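Local coordinates for leucine aminopeptidase (PDB 3TC8), which binds zinc and probably acts as an M28-type aminopeptidase, possibly with glutaminyl-peptide cyclotransferase activity, at residues 32-37 and 130-135; 87-92 and 137-142; 150-155 and 189-194; 214-217 and 222-225. One frame throughout, in Å; residues are numbered along the deposited sequence. Where two conformers were deposited one is given.

Contacts 1 and 2 share helix 125-144, with centres about 17 Å apart; in contact 1 helix 24-36 meets it, in contact 2 strand 79-89. Strand 150-156 of contact 3 joins the two, with F155 CZ 3.9 Å from V132 CG1 of contact 1 and I153 O 2.8 Å from G87 N of contact 2, a probable hydrogen bond. Contact 3 ties the sheet to the loop before strand 195-200. Contact 4, inside helix 213-233, comes within about 5 Å of contact 3 (nearest atoms) without touching it, and lies across the chain's centre from contact 1. Contact 1 alone lies near the metal site, the V132 side chain about 12 Å from the zinc ion.

Contact 1. Residues 32-37 and 130-135; sequences ANQVAF and SGVGAL
The amide nitrogen NE2 of Q34 is gripped by two backbone carbonyls, Y30 O one turn earlier in its own helix and G129 O just ahead of residues 130-135, while the same amide lies against V132 and G133. CG of Q34 stands beside the backbone N (chi1 -67°) and the chain runs on extended (chi2 167°), which carries the amide across to helix 125-144. There OE1 rests on the isopropyl group of V132, 3.3 Å from V132 CB, and V132 CG1 packs against the amide carbon CD at 3.6 Å. NE2 comes to 3.5 Å from G133 N, a plain contact. Glycine suits position 133, where even a CB would lie 3.8 Å from Q34 NE2. Glutamine suits position 34 because it is long enough to span the gap and ends in an amide whose NE2 can serve both carbonyls. A leucine here would probably leave G129 O without its donor from helix 24-36 and remove the polar link between the helices. V132 also packs on L54, A101 and W103. Helix 24-36 is thereby joined to the helix that carries the zinc ligand D127 near its start, within the alpha/beta/alpha sandwich of M28 zinc exopeptidases.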
loop_
_atom_site.group_PDB
_atom_site.type_symbol
_atom_site.label_atom_id
_atom_site.label_comp_id
_atom_site.label_asym_id
_atom_site.label_seq_id
_atom_site.Cartn_x
_atom_site.Cartn_y
_atom_site.Cartn_z
ATOM N N ALA A 32 -0.401 -2.680 14.089
ATOM C CA ALA A 32 -0.905 -3.602 15.104
ATOM C C ALA A 32 -2.441 -3.533 15.201
ATOM O O ALA A 32 -3.109 -4.556 15.382
ATOM C CB ALA A 32 -0.271 -3.246 16.469
ATOM N N ASN A 33 -2.997 -2.335 15.088
ATOM C CA ASN A 33 -4.443 -2.173 15.214
ATOM C C ASN A 33 -5.176 -2.873 14.073
ATOM O O ASN A 33 -6.225 -3.457 14.302
ATOM C CB ASN A 33 -4.854 -0.704 15.252
ATOM C CG ASN A 33 -4.480 -0.019 16.560
ATOM O OD1 ASN A 33 -4.105 -0.665 17.545
ATOM N ND2 ASN A 33 -4.543 1.313 16.560
ATOM N N GLN A 34 -4.645 -2.817 12.861
ATOM C CA GLN A 34 -5.210 -3.575 11.759
ATOM C C GLN A 34 -5.168 -5.082 12.006
ATOM O O GLN A 34 -6.182 -5.789 11.853
ATOM C CB GLN A 34 -4.493 -3.245 10.458
ATOM C CG GLN A 34 -4.714 -1.807 9.973
ATOM C CD GLN A 34 -3.734 -1.518 8.886
ATOM O OE1 GLN A 34 -3.924 -1.951 7.735
ATOM N NE2 GLN A 34 -2.648 -0.852 9.244
ATOM N N VAL A 35 -4.015 -5.563 12.392
ATOM C CA VAL A 35 -3.807 -6.985 12.581
ATOM C C VAL A 35 -4.717 -7.516 13.699
ATOM O O VAL A 35 -5.158 -8.658 13.652
ATOM C CB VAL A 35 -2.307 -7.290 12.796
ATOM C CG1 VAL A 35 -2.105 -8.742 13.217
ATOM C CG2 VAL A 35 -1.546 -6.990 11.493
ATOM N N ALA A 36 -4.951 -6.692 14.714
ATOM C CA ALA A 36 -5.771 -7.087 15.860
ATOM C C ALA A 36 -7.177 -7.485 15.475
ATOM O O ALA A 36 -7.811 -8.233 16.218
ATOM C CB ALA A 36 -5.731 -5.996 16.900
ATOM N N PHE A 37 -7.711 -6.980 14.356
ATOM C CA PHE A 37 -9.037 -7.364 13.928
ATOM C C PHE A 37 -9.130 -8.812 13.504
ATOM O O PHE A 37 -10.233 -9.373 13.452
ATOM C CB PHE A 37 -9.527 -6.476 12.793
ATOM C CG PHE A 37 -9.856 -5.068 13.196
ATOM C CD1 PHE A 37 -11.022 -4.778 13.877
ATOM C CD2 PHE A 37 -8.987 -4.030 12.953
ATOM C CE1 PHE A 37 -11.327 -3.483 14.281
ATOM C CE2 PHE A 37 -9.288 -2.731 13.368
ATOM C CZ PHE A 37 -10.453 -2.474 14.033
ATOM N N SER A 130 1.449 -2.801 6.716
ATOM C CA SER A 130 2.571 -1.839 6.794
ATOM C C SER A 130 2.289 -0.592 5.974
ATOM O O SER A 130 2.490 0.521 6.468
ATOM C CB SER A 130 3.872 -2.473 6.357
ATOM O OG SER A 130 3.860 -2.795 4.966
ATOM N N GLY A 131 1.846 -0.740 4.735
ATOM C CA GLY A 131 1.619 0.419 3.893
ATOM C C GLY A 131 0.500 1.289 4.424
ATOM O O GLY A 131 0.602 2.508 4.440
ATOM N N VAL A 132 -0.554 0.637 4.899
ATOM C CA VAL A 132 -1.689 1.377 5.454
ATOM C C VAL A 132 -1.282 2.088 6.752
ATOM O O VAL A 132 -1.651 3.221 6.974
ATOM C CB VAL A 132 -2.879 0.435 5.719
ATOM C CG1 VAL A 132 -3.983 1.100 6.466
ATOM C CG2 VAL A 132 -3.387 -0.133 4.373
ATOM N N GLY A 133 -0.493 1.415 7.596
ATOM C CA GLY A 133 -0.083 2.051 8.857
ATOM C C GLY A 133 0.846 3.232 8.628
ATOM O O GLY A 133 0.713 4.260 9.304
ATOM N N ALA A 134 1.772 3.105 7.677
ATOM C CA ALA A 134 2.623 4.219 7.301
ATOM C C ALA A 134 1.779 5.372 6.766
ATOM O O ALA A 134 1.994 6.543 7.115
ATOM C CB ALA A 134 3.696 3.819 6.343
ATOM N N LEU A 135 0.819 5.069 5.891
ATOM C CA LEU A 135 -0.037 6.109 5.347
ATOM C C LEU A 135 -0.937 6.741 6.390
ATOM O O LEU A 135 -1.206 7.947 6.305
ATOM C CB LEU A 135 -0.878 5.591 4.189
ATOM C CG LEU A 135 -0.116 5.315 2.895
ATOM C CD1 LEU A 135 -1.045 4.857 1.782
ATOM C CD2 LEU A 135 0.722 6.504 2.404
#

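Contact 2. Residues 87-92 and 137-142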
loop_
_atom_site.group_PDB
_atom_site.type_symbol
_atom_site.label_atom_id
_atom_site.label_comp_id
_atom_site.label_asym_id
_atom_site.label_seq_id
_atom_site.Cartn_x
_atom_site.Cartn_y
_atom_site.Cartn_z
ATOM N N GLY A 87 -9.239 9.173 1.478
ATOM C CA GLY A 87 -9.213 10.386 2.295
ATOM C C GLY A 87 -8.523 11.484 1.571
ATOM O O GLY A 87 -7.352 11.401 1.237
ATOM N N SER A 88 -9.233 12.568 1.339
ATOM C CA SER A 88 -8.699 13.685 0.549
ATOM C C SER A 88 -8.483 14.909 1.438
ATOM O O SER A 88 -9.413 15.381 2.136
ATOM C CB SER A 88 -9.647 14.068 -0.585
ATOM O OG SER A 88 -9.881 12.964 -1.440
ATOM N N PHE A 89 -7.276 15.440 1.389
ATOM C CA PHE A 89 -6.937 16.669 2.087
ATOM C C PHE A 89 -6.806 17.780 1.053
ATOM O O PHE A 89 -6.379 17.571 -0.088
ATOM C CB PHE A 89 -5.633 16.482 2.813
ATOM C CG PHE A 89 -5.678 15.483 3.917
ATOM C CD1 PHE A 89 -6.054 15.852 5.204
ATOM C CD2 PHE A 89 -5.234 14.190 3.720
ATOM C CE1 PHE A 89 -5.998 14.963 6.237
ATOM C CE2 PHE A 89 -5.193 13.320 4.759
ATOM C CZ PHE A 89 -5.588 13.695 6.029
ATOM N N ASP A 90 -7.173 19.012 1.467
ATOM C CA ASP A 90 -7.242 20.229 0.580
ATOM C C ASP A 90 -7.978 19.838 -0.708
ATOM O O ASP A 90 -7.404 19.920 -1.809
ATOM C CB ASP A 90 -5.811 20.739 0.301
ATOM C CG ASP A 90 -5.743 22.126 -0.344
ATOM O OD1 ASP A 90 -6.788 22.771 -0.510
ATOM O OD2 ASP A 90 -4.592 22.513 -0.698
ATOM N N PRO A 91 -9.234 19.371 -0.564
ATOM C CA PRO A 91 -9.872 18.683 -1.686
ATOM C C PRO A 91 -10.130 19.493 -2.943
ATOM O O PRO A 91 -10.274 18.903 -4.015
ATOM C CB PRO A 91 -11.184 18.137 -1.096
ATOM C CG PRO A 91 -11.371 18.774 0.200
ATOM C CD PRO A 91 -10.038 19.282 0.669
ATOM N N GLU A 92 -10.113 20.812 -2.839
ATOM C CA GLU A 92 -10.350 21.634 -4.021
ATOM C C GLU A 92 -9.063 21.985 -4.788
ATOM O O GLU A 92 -9.138 22.564 -5.893
ATOM C CB GLU A 92 -11.152 22.895 -3.640
ATOM C CG GLU A 92 -12.495 22.624 -2.919
ATOM C CD GLU A 92 -13.424 21.654 -3.670
ATOM O OE1 GLU A 92 -13.507 21.725 -4.922
ATOM O OE2 GLU A 92 -14.091 20.819 -2.998
ATOM N N GLU A 137 -0.099 7.261 9.514
ATOM C CA GLU A 137 0.753 8.199 10.225
ATOM C C GLU A 137 1.082 9.424 9.379
ATOM O O GLU A 137 1.082 10.560 9.866
ATOM C CB GLU A 137 1.988 7.486 10.725
ATOM C CG GLU A 137 3.023 8.391 11.367
ATOM C CD GLU A 137 2.519 9.214 12.541
ATOM O OE1 GLU A 137 1.468 8.874 13.138
ATOM O OE2 GLU A 137 3.224 10.194 12.938
ATOM N N ILE A 138 1.319 9.234 8.081
ATOM C CA ILE A 138 1.511 10.340 7.142
ATOM C C ILE A 138 0.283 11.239 7.131
ATOM O O ILE A 138 0.369 12.457 7.240
ATOM C CB ILE A 138 1.874 9.807 5.750
ATOM C CG1 ILE A 138 3.302 9.273 5.739
ATOM C CG2 ILE A 138 1.667 10.881 4.648
ATOM C CD1 ILE A 138 3.606 8.329 4.631
ATOM N N ALA A 139 -0.909 10.625 7.059
ATOM C CA ALA A 139 -2.135 11.364 7.024
ATOM C C ALA A 139 -2.371 12.124 8.342
ATOM O O ALA A 139 -2.889 13.247 8.346
ATOM C CB ALA A 139 -3.306 10.383 6.730
ATOM N N ARG A 140 -1.980 11.521 9.469
ATOM C CA ARG A 140 -2.072 12.196 10.734
ATOM C C ARG A 140 -1.262 13.479 10.743
ATOM O O ARG A 140 -1.689 14.546 11.194
ATOM C CB ARG A 140 -1.633 11.278 11.883
ATOM C CG ARG A 140 -1.924 11.852 13.257
ATOM C CD ARG A 140 -1.603 10.890 14.393
ATOM N NE ARG A 140 -0.161 10.711 14.575
ATOM C CZ ARG A 140 0.570 11.317 15.481
ATOM N NH1 ARG A 140 0.054 12.128 16.405
ATOM N NH2 ARG A 140 1.847 11.084 15.481
ATOM N N GLN A 141 -0.058 13.417 10.175
ATOM C CA GLN A 141 0.791 14.592 10.066
ATOM C C GLN A 141 0.228 15.626 9.091
ATOM O O GLN A 141 0.243 16.826 9.382
ATOM C CB GLN A 141 2.180 14.199 9.650
ATOM C CG GLN A 141 2.932 13.324 10.675
ATOM C CD GLN A 141 3.043 13.922 12.031
ATOM O OE1 GLN A 141 3.197 15.157 12.172
ATOM N NE2 GLN A 141 2.964 13.085 13.071
ATOM N N ILE A 142 -0.318 15.188 7.971
ATOM C CA ILE A 142 -0.920 16.097 7.019
ATOM C C ILE A 142 -2.087 16.836 7.655
ATOM O O ILE A 142 -2.259 18.039 7.463
ATOM C CB ILE A 142 -1.382 15.341 5.730
ATOM C CG1 ILE A 142 -0.185 14.819 4.963
ATOM C CG2 ILE A 142 -2.292 16.214 4.869
ATOM C CD1 ILE A 142 -0.545 13.744 3.943
#
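Helix 125-144 lies over one face of the central sheet, and here its residues A139 and I142 meet F89 at the end of strand 79-89. I142 CG2 sits over the face of the F89 ring, 3.7 Å from the centroid and 16° off the normal, a CH-pi contact. The branch reaches the ring because CG2 is anti to the backbone N of I142, while CG1 turns aside beside that N. Near the other end of the ring, A139 CB lies 4.0 Å from F89 CE2, and A139 O approaches F89 CZ obliquely. A small alanine lets the helix come close to the ring. In this layer of the alpha/beta/alpha sandwich, I153 on the neighbouring antiparallel strand 150-156 touches both F89 and A139. An alanine in place of F89 would probably open a gap beneath I142 and A139, leaving the I142 methyl without its aromatic face. Further round the helix, buried E137 is held side-on by R140: R140 NE bonds E137 OE1 at 2.8 Å and R140 NH2 bonds E137 OE2 at 3.0 Å. Q141 NE2 reaches E137 OE2 at 2.9 Å from above the carboxylate plane, and S26 OG and N23 N add bonds to the same carboxylate.

Contact 3. Residues 150-155 and 189-194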
loop_
_atom_site.group_PDB
_atom_site.type_symbol
_atom_site.label_atom_id
_atom_site.label_comp_id
_atom_site.label_asym_id
_atom_site.label_seq_id
_atom_site.Cartn_x
_atom_site.Cartn_y
_atom_site.Cartn_z
ATOM N N GLY A 150 -2.673 19.274 -2.673
ATOM C CA GLY A 150 -3.678 18.318 -2.259
ATOM C C GLY A 150 -3.081 16.927 -2.125
ATOM O O GLY A 150 -2.197 16.589 -2.882
ATOM N N ILE A 151 -3.542 16.171 -1.145
ATOM C CA ILE A 151 -3.117 14.791 -0.968
ATOM C C ILE A 151 -4.328 13.923 -0.893
ATOM O O ILE A 151 -5.266 14.189 -0.124
ATOM C CB ILE A 151 -2.323 14.591 0.356
ATOM C CG1 ILE A 151 -1.083 15.518 0.411
ATOM C CG2 ILE A 151 -1.927 13.134 0.496
ATOM C CD1 ILE A 151 0.016 15.246 -0.588
ATOM N N ASP A 152 -4.339 12.845 -1.672
ATOM C CA ASP A 152 -5.353 11.797 -1.546
ATOM C C ASP A 152 -4.662 10.548 -1.019
ATOM O O ASP A 152 -3.680 10.114 -1.588
ATOM C CB ASP A 152 -6.022 11.525 -2.887
ATOM C CG ASP A 152 -6.613 12.789 -3.453
ATOM O OD1 ASP A 152 -7.558 13.306 -2.818
ATOM O OD2 ASP A 152 -6.081 13.282 -4.489
ATOM N N ILE A 153 -5.190 10.037 0.077
ATOM C CA ILE A 153 -4.756 8.771 0.672
ATOM C C ILE A 153 -5.784 7.742 0.210
ATOM O O ILE A 153 -6.973 7.922 0.531
ATOM C CB ILE A 153 -4.738 8.847 2.192
ATOM C CG1 ILE A 153 -3.921 10.014 2.761
ATOM C CG2 ILE A 153 -4.397 7.514 2.788
ATOM C CD1 ILE A 153 -2.462 9.880 2.557
ATOM N N ILE A 154 -5.359 6.695 -0.436
ATOM C CA ILE A 154 -6.290 5.630 -0.846
ATOM C C ILE A 154 -5.821 4.275 -0.334
ATOM O O ILE A 154 -4.710 3.863 -0.568
ATOM C CB ILE A 154 -6.580 5.554 -2.358
ATOM C CG1 ILE A 154 -7.047 6.927 -2.852
ATOM C CG2 ILE A 154 -7.606 4.440 -2.604
ATOM C CD1 ILE A 154 -7.514 6.961 -4.329
ATOM N N PHE A 155 -6.761 3.631 0.391
ATOM C CA PHE A 155 -6.609 2.247 0.777
ATOM C C PHE A 155 -7.468 1.405 -0.190
ATOM O O PHE A 155 -8.687 1.443 -0.136
ATOM C CB PHE A 155 -7.012 2.028 2.222
ATOM C CG PHE A 155 -6.327 2.958 3.217
ATOM C CD1 PHE A 155 -5.009 3.342 3.072
ATOM C CD2 PHE A 155 -7.048 3.412 4.302
ATOM C CE1 PHE A 155 -4.439 4.188 4.022
ATOM C CE2 PHE A 155 -6.449 4.244 5.276
ATOM C CZ PHE A 155 -5.130 4.612 5.089
ATOM N N PRO A 189 -14.951 12.615 -10.749
ATOM C CA PRO A 189 -14.830 12.441 -12.193
ATOM C C PRO A 189 -13.483 12.861 -12.758
ATOM O O PRO A 189 -12.937 13.891 -12.336
ATOM C CB PRO A 189 -15.931 13.382 -12.736
ATOM C CG PRO A 189 -16.908 13.522 -11.659
ATOM C CD PRO A 189 -16.141 13.385 -10.369
ATOM N N ASN A 190 -12.910 12.030 -13.604
ATOM C CA ASN A 190 -11.654 12.307 -14.277
ATOM C C ASN A 190 -10.546 12.637 -13.293
ATOM O O ASN A 190 -9.664 13.463 -13.569
ATOM C CB ASN A 190 -11.792 13.385 -15.327
ATOM C CG ASN A 190 -12.778 13.018 -16.401
ATOM O OD1 ASN A 190 -13.725 13.730 -16.606
ATOM N ND2 ASN A 190 -12.636 11.824 -16.956
ATOM N N TYR A 191 -10.523 11.930 -12.171
ATOM C CA TYR A 191 -9.529 12.140 -11.152
ATOM C C TYR A 191 -8.148 12.095 -11.775
ATOM O O TYR A 191 -7.820 11.150 -12.487
ATOM C CB TYR A 191 -9.643 11.073 -10.061
ATOM C CG TYR A 191 -8.535 11.195 -9.040
ATOM C CD1 TYR A 191 -8.589 12.130 -8.037
ATOM C CD2 TYR A 191 -7.371 10.435 -9.131
ATOM C CE1 TYR A 191 -7.519 12.294 -7.144
ATOM C CE2 TYR A 191 -6.357 10.562 -8.240
ATOM C CZ TYR A 191 -6.404 11.517 -7.253
ATOM O OH TYR A 191 -5.347 11.634 -6.402
ATOM N N THR A 192 -7.301 13.021 -11.349
ATOM C CA THR A 192 -5.898 13.015 -11.714
ATOM C C THR A 192 -5.054 13.483 -10.524
ATOM O O THR A 192 -5.554 14.083 -9.584
ATOM C CB THR A 192 -5.636 13.864 -12.967
ATOM O OG1 THR A 192 -4.341 13.543 -13.457
ATOM C CG2 THR A 192 -5.762 15.327 -12.694
ATOM N N ALA A 193 -3.776 13.216 -10.629
ATOM C CA ALA A 193 -2.779 13.710 -9.687
ATOM C C ALA A 193 -1.480 13.863 -10.455
ATOM O O ALA A 193 -1.285 13.254 -11.498
ATOM C CB ALA A 193 -2.618 12.723 -8.502
ATOM N N GLU A 194 -0.537 14.614 -9.896
ATOM C CA GLU A 194 0.737 14.827 -10.530
ATOM C C GLU A 194 1.528 13.522 -10.582
ATOM O O GLU A 194 2.187 13.239 -11.575
ATOM C CB GLU A 194 1.534 15.888 -9.767
ATOM C CG GLU A 194 0.848 17.269 -9.680
ATOM C CD GLU A 194 0.581 17.897 -11.022
ATOM O OE1 GLU A 194 1.590 18.128 -11.711
ATOM O OE2 GLU A 194 -0.617 18.151 -11.385
#
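Y191 carries its CG anti to the backbone N (chi1 175°), while D152 holds its carboxylate beside its own N (chi1 -56°), and the two side chains run at each other from opposite directions. Y191 belongs to the loop between helix 177-184 and strand 195-200, the later part of a beta-alpha-beta crossover that starts from strand 150-156 and passes over strand 96-102 to its far side. D152 projects from the face of strand 150-156 toward that loop; I151, on the other face, packs on helix 125-144. Y191 OH donates to D152 OD2 in a short bond of 2.6 Å. It meets that oxygen on the anti side, 33° out of the carboxylate plane, with the carboxylate and ring planes 73° apart. R96 NE makes a salt bridge to the same OD2, which probably helps keep the buried acid ionised, and S88 OG, in one of its two conformers, bonds OD1. Tyrosine suits the place because its ring can pack on L98, W182 and H187 while its hydroxyl reaches the acid. Because the acid approaches at the ring's edge, near its plane, D152 OD2 also lies 3.2 Å from Y191 CE1.

Contact 4. Residues 214-217 and 222-225; sequences QSLR and IVEM
Residues 214-217 and 222-225 belong to one helix, 213-233, yet the CA atoms of L216 and V223, seven positions apart, are only 6.4 Å from each other, far less than a straight alpha-helix would allow over that span. The helix therefore bends sharply between the two segments, and its flanks fold toward each other on the inner side of the bend. V223 fills that angle, its CB directed toward residues 214-217. With CG1 anti to the backbone N (chi1 177°) and CG2 beside it, the two methyls fork over different neighbours. CG1 goes to L216, where it meets CD2 at 3.9 Å, the two side chains crossing at about a right angle. CG2 turns to S215, touching both the side chain and the carbonyl oxygen. A beta-branched valine suits the spot because its two short branches can meet two residues at once, one methyl on each; leucine suits 216 because its CD2 reaches forward to cover the methyl from the other flank. Serine at 215 is small enough for the valine to approach its CB, and its OG is occupied by E212 OE1 and the backbone D264 N, the latter on strand 262-266. I263 of that strand touches S215, I222 and V223, so the bent helix is laid against the outermost strand at this end of the sheet. K211, which also packs on L216 and V223, forms a salt bridge with E224 OE2. Within the bend, V223 CG2 lies 3.8 Å from S215 CB and equally 3.8 Å from S215 O.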
loop_
_atom_site.group_PDB
_atom_site.type_symbol
_atom_site.label_atom_id
_atom_site.label_comp_id
_atom_site.label_asym_id
_atom_site.label_seq_id
_atom_site.Cartn_x
_atom_site.Cartn_y
_atom_site.Cartn_z
ATOM N N GLN A 214 8.422 -1.174 -13.383
ATOM C CA GLN A 214 7.268 -0.469 -13.926
ATOM C C GLN A 214 7.261 1.002 -13.481
ATOM O O GLN A 214 6.899 1.902 -14.238
ATOM C CB GLN A 214 5.960 -1.126 -13.520
ATOM C CG GLN A 214 5.855 -2.572 -13.989
ATOM C CD GLN A 214 4.426 -3.070 -13.919
ATOM O OE1 GLN A 214 3.642 -2.857 -14.856
ATOM N NE2 GLN A 214 4.059 -3.719 -12.829
ATOM N N SER A 215 7.721 1.223 -12.245
ATOM C CA SER A 215 7.865 2.548 -11.671
ATOM C C SER A 215 8.849 3.375 -12.472
ATOM O O SER A 215 8.613 4.554 -12.750
ATOM C CB SER A 215 8.367 2.381 -10.219
ATOM O OG SER A 215 7.475 1.665 -9.400
ATOM N N LEU A 216 10.005 2.789 -12.782
ATOM C CA LEU A 216 10.992 3.482 -13.606
ATOM C C LEU A 216 10.483 3.783 -15.011
ATOM O O LEU A 216 10.674 4.865 -15.544
ATOM C CB LEU A 216 12.256 2.641 -13.688
ATOM C CG LEU A 216 13.196 2.607 -12.499
ATOM C CD1 LEU A 216 14.182 1.463 -12.632
ATOM C CD2 LEU A 216 13.832 3.958 -12.268
ATOM N N ARG A 217 9.839 2.791 -15.631
ATOM C CA ARG A 217 9.366 3.003 -16.984
ATOM C C ARG A 217 8.332 4.112 -17.076
ATOM O O ARG A 217 8.357 4.916 -18.018
ATOM C CB ARG A 217 8.846 1.704 -17.580
ATOM C CG ARG A 217 8.749 1.690 -19.118
ATOM C CD ARG A 217 10.122 1.612 -19.800
ATOM N NE ARG A 217 10.005 1.262 -21.201
ATOM C CZ ARG A 217 9.741 2.096 -22.208
ATOM N NH1 ARG A 217 9.662 3.396 -22.008
ATOM N NH2 ARG A 217 9.547 1.592 -23.432
ATOM N N ILE A 222 10.058 10.449 -10.636
ATOM C CA ILE A 222 9.483 10.269 -9.323
ATOM C C ILE A 222 10.342 9.320 -8.507
ATOM O O ILE A 222 10.630 9.582 -7.340
ATOM C CB ILE A 222 8.001 9.803 -9.386
ATOM C CG1 ILE A 222 7.165 10.697 -10.337
ATOM C CG2 ILE A 222 7.393 9.723 -7.987
ATOM C CD1 ILE A 222 7.182 12.195 -10.001
ATOM N N VAL A 223 10.745 8.196 -9.114
ATOM C CA VAL A 223 11.687 7.297 -8.478
ATOM C C VAL A 223 12.931 8.059 -8.015
ATOM O O VAL A 223 13.381 7.940 -6.877
ATOM C CB VAL A 223 12.083 6.087 -9.364
ATOM C CG1 VAL A 223 13.128 5.232 -8.665
ATOM C CG2 VAL A 223 10.847 5.258 -9.755
ATOM N N GLU A 224 13.526 8.806 -8.942
ATOM C CA GLU A 224 14.742 9.524 -8.632
ATOM C C GLU A 224 14.550 10.528 -7.494
ATOM O O GLU A 224 15.393 10.645 -6.619
ATOM C CB GLU A 224 15.334 10.172 -9.874
ATOM C CG GLU A 224 15.856 9.089 -10.851
ATOM C CD GLU A 224 16.933 8.228 -10.249
ATOM O OE1 GLU A 224 17.892 8.817 -9.643
ATOM O OE2 GLU A 224 16.833 6.983 -10.392
HETATM N N MSE A 225 13.454 11.261 -7.521
HETATM C CA MSE A 225 13.179 12.227 -6.474
HETATM C C MSE A 225 13.066 11.551 -5.110
HETATM O O MSE A 225 13.645 12.023 -4.128
HETATM C CB MSE A 225 11.872 12.924 -6.789
HETATM C CG MSE A 225 11.286 13.831 -5.687
HETATM SE SE MSE A 225 9.687 14.745 -6.126
HETATM C CE MSE A 225 8.536 13.222 -6.398
#